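Local coordinates for Sts-2 protein (Mus musculus, PDB 3D4I), which is the histidine-phosphatase domain of a suppressor of T-cell receptor signalling, has acid-dependent phosphatase activity, and belongs to a protein that interferes with CBL-mediated receptor down-regulation, at residues 177-182 with 206-211. Numbering follows the deposited sequence.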
ATOM      1  N   GLU A 177      25.750  18.361  13.377  1.00 22.84           N
ATOM      2  CA  GLU A 177      25.662  19.677  14.017  1.00 23.17           C
ATOM      3  C   GLU A 177      24.477  20.475  13.496  1.00 22.09           C
ATOM      4  O   GLU A 177      23.720  20.988  14.298  1.00 22.04           O
ATOM      5  CB  GLU A 177      26.976  20.469  13.891  1.00 23.32           C
ATOM      6  CG  GLU A 177      26.947  21.858  14.582  1.00 27.66           C
ATOM      7  CD  GLU A 177      26.617  21.815  16.074  1.00 31.83           C
ATOM      8  OE1 GLU A 177      26.620  20.719  16.703  1.00 32.96           O
ATOM      9  OE2 GLU A 177      26.347  22.901  16.626  1.00 35.68           O
ATOM     10  N   ARG A 178      24.275  20.544  12.174  1.00 21.49           N
ATOM     11  CA  ARG A 178      23.099  21.296  11.667  1.00 21.68           C
ATOM     12  C   ARG A 178      21.745  20.658  11.999  1.00 21.17           C
ATOM     13  O   ARG A 178      20.732  21.357  12.104  1.00 21.41           O
ATOM     14  CB  ARG A 178      23.207  21.678  10.178  1.00 21.99           C
ATOM     15  CG  ARG A 178      23.384  20.543   9.192  1.00 23.47           C
ATOM     16  CD  ARG A 178      22.050  20.075   8.584  1.00 24.24           C
ATOM     17  NE  ARG A 178      22.291  19.364   7.324  1.00 23.52           N
ATOM     18  CZ  ARG A 178      21.442  18.530   6.739  1.00 20.03           C
ATOM     19  NH1 ARG A 178      20.260  18.264   7.291  1.00 18.07           N
ATOM     20  NH2 ARG A 178      21.793  17.954   5.595  1.00 17.69           N
ATOM     21  N   CYS A 179      21.725  19.336  12.182  1.00 21.54           N
ATOM     22  CA  CYS A 179      20.500  18.665  12.619  1.00 20.86           C
ATOM     23  C   CYS A 179      20.218  19.038  14.067  1.00 20.83           C
ATOM     24  O   CYS A 179      19.068  19.272  14.444  1.00 20.94           O
ATOM     25  CB  CYS A 179      20.639  17.152  12.482  1.00 20.91           C
ATOM     26  SG  CYS A 179      20.632  16.618  10.759  1.00 20.33           S
ATOM     27  N   ALA A 180      21.270  19.070  14.880  1.00 20.84           N
ATOM     28  CA  ALA A 180      21.153  19.470  16.281  1.00 21.04           C
ATOM     29  C   ALA A 180      20.603  20.883  16.391  1.00 21.19           C
ATOM     30  O   ALA A 180      19.667  21.140  17.159  1.00 21.66           O
ATOM     31  CB  ALA A 180      22.517  19.343  17.008  1.00 21.44           C
ATOM     32  N   VAL A 181      21.174  21.798  15.616  1.00 20.96           N
ATOM     33  CA  VAL A 181      20.787  23.207  15.665  1.00 21.24           C
ATOM     34  C   VAL A 181      19.331  23.395  15.232  1.00 20.81           C
ATOM     35  O   VAL A 181      18.584  24.164  15.845  1.00 19.34           O
ATOM     36  CB  VAL A 181      21.758  24.055  14.809  1.00 21.48           C
ATOM     37  CG1 VAL A 181      21.219  25.449  14.567  1.00 21.96           C
ATOM     38  CG2 VAL A 181      23.143  24.090  15.487  1.00 22.47           C
ATOM     39  N   SER A 182      18.926  22.658  14.194  1.00 20.62           N
ATOM     40  CA  SER A 182      17.558  22.730  13.688  1.00 21.12           C
ATOM     41  C   SER A 182      16.565  22.200  14.699  1.00 20.94           C
ATOM     42  O   SER A 182      15.521  22.806  14.900  1.00 21.06           O
ATOM     43  CB  SER A 182      17.429  21.987  12.346  1.00 21.42           C
ATOM     44  OG  SER A 182      18.391  22.493  11.434  1.00 23.53           O
ATOM     45  N   LEU A 206      16.128   9.758  11.953  1.00 17.92           N
ATOM     46  CA  LEU A 206      15.661   9.017  13.130  1.00 18.41           C
ATOM     47  C   LEU A 206      16.764   8.941  14.189  1.00 18.91           C
ATOM     48  O   LEU A 206      16.464   8.838  15.374  1.00 20.59           O
ATOM     49  CB  LEU A 206      15.106   7.625  12.802  1.00 17.94           C
ATOM     50  CG  LEU A 206      13.611   7.572  12.412  1.00 19.64           C
ATOM     51  CD1 LEU A 206      13.430   8.004  10.977  1.00 15.66           C
ATOM     52  CD2 LEU A 206      13.035   6.182  12.607  1.00 19.33           C
ATOM     53  N   ASP A 207      18.017   9.029  13.746  1.00 19.23           N
ATOM     54  CA  ASP A 207      19.171   9.114  14.646  1.00 19.82           C
ATOM     55  C   ASP A 207      19.586  10.576  14.916  1.00 19.39           C
ATOM     56  O   ASP A 207      19.671  11.023  16.073  1.00 18.81           O
ATOM     57  CB  ASP A 207      20.363   8.309  14.095  1.00 19.68           C
ATOM     58  CG  ASP A 207      21.485   8.141  15.125  1.00 22.06           C
ATOM     59  OD1 ASP A 207      21.221   7.547  16.191  1.00 22.58           O
ATOM     60  OD2 ASP A 207      22.633   8.561  14.873  1.00 25.49           O
ATOM     61  N   SER A 208      19.846  11.320  13.851  1.00 19.29           N
ATOM     62  CA  SER A 208      20.417  12.657  13.988  1.00 19.87           C
ATOM     63  C   SER A 208      19.484  13.710  14.587  1.00 19.88           C
ATOM     64  O   SER A 208      19.966  14.710  15.100  1.00 20.10           O
ATOM     65  CB  SER A 208      20.949  13.146  12.643  1.00 20.02           C
ATOM     66  OG  SER A 208      19.867  13.444  11.797  1.00 21.70           O
ATOM     67  N   CYS A 209      18.169  13.508  14.495  1.00 19.32           N
ATOM     68  CA  CYS A 209      17.207  14.453  15.069  1.00 20.02           C
ATOM     69  C   CYS A 209      16.727  14.066  16.479  1.00 19.85           C
ATOM     70  O   CYS A 209      15.973  14.814  17.125  1.00 21.03           O
ATOM     71  CB  CYS A 209      16.039  14.725  14.099  1.00 19.60           C
ATOM     72  SG  CYS A 209      16.572  15.568  12.569  1.00 21.46           S
ATOM     73  N   THR A 210      17.162  12.904  16.965  1.00 20.52           N
ATOM     74  CA  THR A 210      16.735  12.431  18.289  1.00 20.11           C
ATOM     75  C   THR A 210      17.878  12.444  19.289  1.00 20.43           C
ATOM     76  O   THR A 210      17.680  12.866  20.422  1.00 19.54           O
ATOM     77  CB  THR A 210      16.051  11.032  18.261  1.00 20.35           C
ATOM     78  OG1 THR A 210      16.960  10.052  17.752  1.00 20.44           O
ATOM     79  CG2 THR A 210      14.804  11.063  17.370  1.00 20.61           C
ATOM     80  N   ARG A 211      19.067  12.012  18.867  1.00 20.93           N
ATOM     81  CA  ARG A 211      20.255  12.043  19.746  1.00 21.39           C
ATOM     82  C   ARG A 211      20.479  13.395  20.458  1.00 21.80           C
ATOM     83  O   ARG A 211      20.704  13.401  21.672  1.00 21.75           O
ATOM     84  CB  ARG A 211      21.505  11.563  19.014  1.00 21.43           C
ATOM     85  CG  ARG A 211      21.468  10.060  18.761  1.00 23.21           C
ATOM     86  CD  ARG A 211      22.757   9.535  18.211  1.00 25.57           C
ATOM     87  NE  ARG A 211      23.779   9.381  19.242  1.00 27.07           N
ATOM     88  CZ  ARG A 211      23.905   8.329  20.052  1.00 27.48           C
ATOM     89  NH1 ARG A 211      23.066   7.302  19.990  1.00 28.23           N
ATOM     90  NH2 ARG A 211      24.902   8.299  20.922  1.00 29.43           N
TER
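Cys-179 packs against Ser-208 and Cys-209 in a small, buried contact between two helical elements of the histidine phosphatase fold: the long helix 172-187, and the short helix 205-208 with the turn after it. The chain leaves the first helix, runs through the central parallel strand 196-201 and enters the second, so the contact closes a helix-strand-helix unit. The backbones come near, with the CA atoms of Cys-179 and Cys-209 5.9 Å apart, and the side chains that meet in this narrow gap are short. Cysteine and serine suit so close an approach, being compact yet able to fill it with a sulfur or a hydroxyl. CB of Cys-179 rests 3.6 Å from the backbone O of Ser-208 and also lies 4.4 Å from SG of Cys-209, an apolar touch. The two sulfurs are too far apart for a disulfide; that of Cys-209 lies by Ile-125. The hydroxyl of Ser-208 is set between its own backbone N and carbonyl carbon (chi1 72°), and its main polar partner is the hydroxyl of Tyr-175, one turn before Cys-179 on the same helix, which ties the two helices together. Behind the contact, Ser-182 OG bonds to Arg-178 O at 2.7 Å, a common way for serine to satisfy its hydroxyl within a helix, while the guanidinium of Arg-178 reaches Glu-170 in a salt bridge. Across the interface, SG of Cys-179, beside its own backbone N (chi1 -71°), lies 3.4 Å from OG of Ser-208.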